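Local coordinates for extracellular solute-binding protein (Bordetella parapertussis, PDB 3PU5) that probably binds a small solute, perhaps a polyamine, outside the cytoplasm as the receptor component of a transport system, at residues P59-A64 with G249-L254; G156-S161 with G236-G241. One frame throughout, in Å; residues are numbered along the deposited sequence.

Contact 1 (P59-A64 with G249-L254). With GOL (glycerol), chain B.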
# COMPACT_ATOMS: atom_id res chain seq x y z
N PRO A 59 -6.18 -25.19 2.84
CA PRO A 59 -6.03 -25.23 1.39
C PRO A 59 -4.79 -24.44 0.95
O PRO A 59 -4.17 -24.75 -0.08
CB PRO A 59 -7.30 -24.54 0.89
CG PRO A 59 -7.65 -23.58 1.99
CD PRO A 59 -7.09 -24.12 3.28
N TYR A 60 -4.42 -23.44 1.75
CA TYR A 60 -3.29 -22.57 1.41
C TYR A 60 -2.18 -22.62 2.45
O TYR A 60 -2.44 -22.77 3.64
CB TYR A 60 -3.76 -21.13 1.19
CG TYR A 60 -4.99 -21.00 0.32
CD1 TYR A 60 -5.14 -21.81 -0.81
CD2 TYR A 60 -5.99 -20.10 0.62
CE1 TYR A 60 -6.27 -21.71 -1.61
CE2 TYR A 60 -7.12 -19.98 -0.18
CZ TYR A 60 -7.26 -20.80 -1.29
OH TYR A 60 -8.39 -20.69 -2.09
N ASP A 61 -0.95 -22.48 1.98
CA ASP A 61 0.23 -22.48 2.84
C ASP A 61 0.73 -21.07 3.17
O ASP A 61 1.31 -20.83 4.23
CB ASP A 61 1.34 -23.28 2.16
CG ASP A 61 0.89 -24.67 1.77
OD1 ASP A 61 0.71 -24.93 0.56
OD2 ASP A 61 0.66 -25.48 2.69
N VAL A 62 0.52 -20.15 2.23
CA VAL A 62 0.96 -18.76 2.42
C VAL A 62 -0.21 -17.83 2.18
O VAL A 62 -0.85 -17.86 1.13
CB VAL A 62 2.14 -18.39 1.50
CG1 VAL A 62 2.47 -16.89 1.62
CG2 VAL A 62 3.37 -19.23 1.85
N ALA A 63 -0.51 -17.02 3.19
CA ALA A 63 -1.57 -16.03 3.09
C ALA A 63 -0.94 -14.75 2.60
O ALA A 63 -0.06 -14.20 3.25
CB ALA A 63 -2.22 -15.81 4.44
N ALA A 64 -1.38 -14.29 1.44
CA ALA A 64 -0.81 -13.08 0.87
C ALA A 64 -1.93 -12.23 0.29
O ALA A 64 -2.42 -12.51 -0.82
CB ALA A 64 0.22 -13.43 -0.21
N GLY A 249 -0.60 -24.78 10.27
CA GLY A 249 -1.03 -26.12 9.91
C GLY A 249 -0.81 -26.49 8.45
O GLY A 249 -1.11 -27.60 8.04
N GLY A 250 -0.31 -25.54 7.66
CA GLY A 250 0.05 -25.83 6.28
C GLY A 250 1.45 -26.42 6.23
O GLY A 250 1.96 -26.89 7.25
N LYS A 251 2.07 -26.41 5.05
CA LYS A 251 3.45 -26.86 4.91
C LYS A 251 4.37 -25.74 5.37
O LYS A 251 4.97 -25.03 4.55
CB LYS A 251 3.75 -27.26 3.46
CG LYS A 251 2.97 -28.48 2.98
CD LYS A 251 3.19 -28.75 1.50
CE LYS A 251 2.50 -30.03 1.06
NZ LYS A 251 1.05 -29.83 0.92
N GLU A 252 4.48 -25.59 6.69
CA GLU A 252 5.02 -24.37 7.28
C GLU A 252 6.47 -24.10 6.95
O GLU A 252 6.86 -22.95 6.77
CB GLU A 252 4.80 -24.37 8.80
CG GLU A 252 3.33 -24.41 9.18
CD GLU A 252 3.10 -24.13 10.65
OE1 GLU A 252 4.09 -23.89 11.37
OE2 GLU A 252 1.93 -24.14 11.08
N ASP A 253 7.28 -25.15 6.84
CA ASP A 253 8.69 -24.97 6.52
C ASP A 253 8.91 -24.54 5.08
O ASP A 253 9.74 -23.68 4.81
CB ASP A 253 9.50 -26.23 6.86
CG ASP A 253 9.66 -26.42 8.37
OD1 ASP A 253 9.71 -25.40 9.09
OD2 ASP A 253 9.73 -27.58 8.82
N LEU A 254 8.16 -25.12 4.15
CA LEU A 254 8.23 -24.66 2.76
C LEU A 254 7.69 -23.23 2.64
O LEU A 254 8.24 -22.41 1.91
CB LEU A 254 7.45 -25.60 1.85
CG LEU A 254 7.87 -27.07 1.92
CD1 LEU A 254 7.22 -27.87 0.79
CD2 LEU A 254 9.38 -27.18 1.85
C1 GOL B . -2.70 -27.80 -0.25
O1 GOL B . -3.44 -29.00 -0.04
C2 GOL B . -1.54 -27.75 0.75
O2 GOL B . -0.36 -27.26 0.13
C3 GOL B . -1.91 -26.88 1.95
O3 GOL B . -1.08 -27.23 3.04
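Asp61 turns its carboxylate on the backbone just ahead of helix 252-262. Lys251 N, at the N-cap position, donates to Asp61 OD2 over 2.9 Å in an essentially straight bond (179°), meeting the oxygen on its anti side and 31° out of the carboxylate plane. The first carbons of the lysine lie against that same oxygen, with Lys251 CB 3.6 Å from Asp61 OD2. A glycerol, probably from the crystallisation liquor, spans the two side chains: its O2 gives a hydrogen bond of 2.6 Å to Asp61 OD1, and Lys251 NZ reaches O2 weakly at 3.0 Å. The lysine chain runs extended and bends only at its last torsion (chi4 76°), which brings NZ to the glycerol but leaves Lys251 NZ 4.7 Å from Asp61 OD2. Gly250 CA sits 3.7 Å from Asp61 OD2, so the loop passes close to the acid. Lys251 centres an inverse gamma turn that leads into the helix, and Gly249 N bonds to Glu252 OE2 at 2.7 Å. Asp61 OD1 also accepts from Tyr9 N. The aspartate thus joins strand 7-12 to the lead-in of helix 252-262, near where strand 62-65 pairs antiparallel with strand 238-246.

Contact 2 (G156-S161 with G236-G241); sequences GAEVLS and GAVSSG
Glu158, in the first turn of helix 156-167, makes the contact with strand 238-240. The turn it sits in is closed by Gly156 O, which takes the amide of Leu160, and by Ala157 O, which takes two donors of Ser161, the amide N at 3.0 Å and the hydroxyl OG at 3.2 Å, coming from opposite faces of the carbonyl plane. Glu158 sends its side chain across to the strand. Its CB rests on Val238 CG1 at 3.7 Å, a methyl that reaches the helix because it stands anti to the backbone N (chi1 -166°); the same methyl lies 3.8 Å from Glu158 O. Glu158 CG, beside its own backbone N (chi1 -78°), lies 3.9 Å from Ser240 OG, and a bend at chi2 (78°) turns the carboxylate. A water links the polar ends, donating to Glu158 OE2 at 2.8 Å and lying 2.5 Å from Ser240 OG. OE2 also forms a salt bridge with Arg155, just before the helix, and that arginine touches Ser240 as well. In this periplasmic-binding-protein-like fold of two lobes, the contact lays a helix beside a strand of the antiparallel sheet, paired there with strand 111-117. Next along, Val159 turns to Val113, Phe147 and Asn148, on strands 111-117 and 145-148. Leu160 and Ser161 lead to helix 305-322, the former touching Trp319 and the latter Leu308.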
# COMPACT_ATOMS: atom_id res chain seq x y z
N GLY A 156 -8.42 6.80 1.30
CA GLY A 156 -8.88 8.06 1.85
C GLY A 156 -8.63 8.16 3.35
O GLY A 156 -8.15 9.18 3.85
N ALA A 157 -8.97 7.10 4.08
CA ALA A 157 -8.77 7.10 5.52
C ALA A 157 -7.32 7.40 5.86
O ALA A 157 -7.04 8.12 6.82
CB ALA A 157 -9.20 5.77 6.13
N GLU A 158 -6.41 6.85 5.06
CA GLU A 158 -4.97 7.02 5.30
C GLU A 158 -4.51 8.48 5.14
O GLU A 158 -3.79 9.00 5.98
CB GLU A 158 -4.16 6.12 4.36
CG GLU A 158 -4.08 4.63 4.77
CD GLU A 158 -5.34 3.82 4.45
OE1 GLU A 158 -6.35 4.41 3.99
OE2 GLU A 158 -5.32 2.58 4.67
N VAL A 159 -4.91 9.12 4.04
CA VAL A 159 -4.55 10.51 3.82
C VAL A 159 -5.10 11.40 4.94
O VAL A 159 -4.38 12.23 5.48
CB VAL A 159 -5.05 11.02 2.45
CG1 VAL A 159 -4.62 12.47 2.23
CG2 VAL A 159 -4.48 10.15 1.35
N LEU A 160 -6.37 11.21 5.29
CA LEU A 160 -6.97 11.96 6.40
C LEU A 160 -6.21 11.76 7.71
O LEU A 160 -6.03 12.70 8.49
CB LEU A 160 -8.44 11.59 6.57
CG LEU A 160 -9.41 12.08 5.48
CD1 LEU A 160 -10.72 11.32 5.54
CD2 LEU A 160 -9.64 13.59 5.62
N SER A 161 -5.75 10.53 7.96
CA SER A 161 -4.93 10.26 9.14
C SER A 161 -3.71 11.18 9.22
O SER A 161 -3.34 11.64 10.30
CB SER A 161 -4.48 8.80 9.18
OG SER A 161 -5.53 7.97 9.60
N GLY A 236 6.34 13.02 4.91
CA GLY A 236 6.32 11.62 4.54
C GLY A 236 5.12 11.26 3.68
O GLY A 236 4.02 11.77 3.87
N ALA A 237 5.34 10.37 2.71
CA ALA A 237 4.22 9.78 1.98
C ALA A 237 3.52 8.73 2.87
O ALA A 237 4.12 8.18 3.79
CB ALA A 237 4.70 9.17 0.67
N VAL A 238 2.24 8.49 2.59
CA VAL A 238 1.46 7.55 3.37
C VAL A 238 1.32 6.27 2.57
O VAL A 238 0.72 6.28 1.50
CB VAL A 238 0.06 8.08 3.63
CG1 VAL A 238 -0.62 7.26 4.72
CG2 VAL A 238 0.14 9.54 3.99
N SER A 239 1.87 5.19 3.11
CA SER A 239 2.09 4.00 2.33
C SER A 239 1.34 2.81 2.88
O SER A 239 1.11 2.71 4.08
CB SER A 239 3.57 3.69 2.27
OG SER A 239 4.28 4.80 1.75
N SER A 240 0.94 1.93 1.98
CA SER A 240 0.23 0.73 2.36
C SER A 240 0.71 -0.38 1.44
O SER A 240 1.30 -0.13 0.39
CB SER A 240 -1.28 0.94 2.19
OG SER A 240 -1.75 2.03 2.97
N GLY A 241 0.43 -1.62 1.82
CA GLY A 241 0.82 -2.73 1.00
C GLY A 241 0.19 -4.02 1.45
O GLY A 241 -0.39 -4.09 2.54
O HOH W 1 -2.76 1.65 5.27

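Strand 238-246 connects the two sites. Contact 2 uses its beginning, where Val238 and Ser240 meet helix 156-167; beyond its far end the chain runs through Gly249, Gly250 and the N-cap Lys251 into helix 252-262, and Gly250 and Lys251 meet Asp61 in contact 1. Strand 62-65 lies next to strand 238-246 in the same antiparallel sheet, so both contacts reach one sheet. Their centres are nevertheless 30 Å apart, and their nearest atoms about 9 Å. Contact 2 is buried, its centre about 8 Å from that of the chain; contact 1, partly buried, has its centre about 23 Å from it. The glycerol of contact 1, probably from the crystallisation liquor, gives no evidence of a solute site.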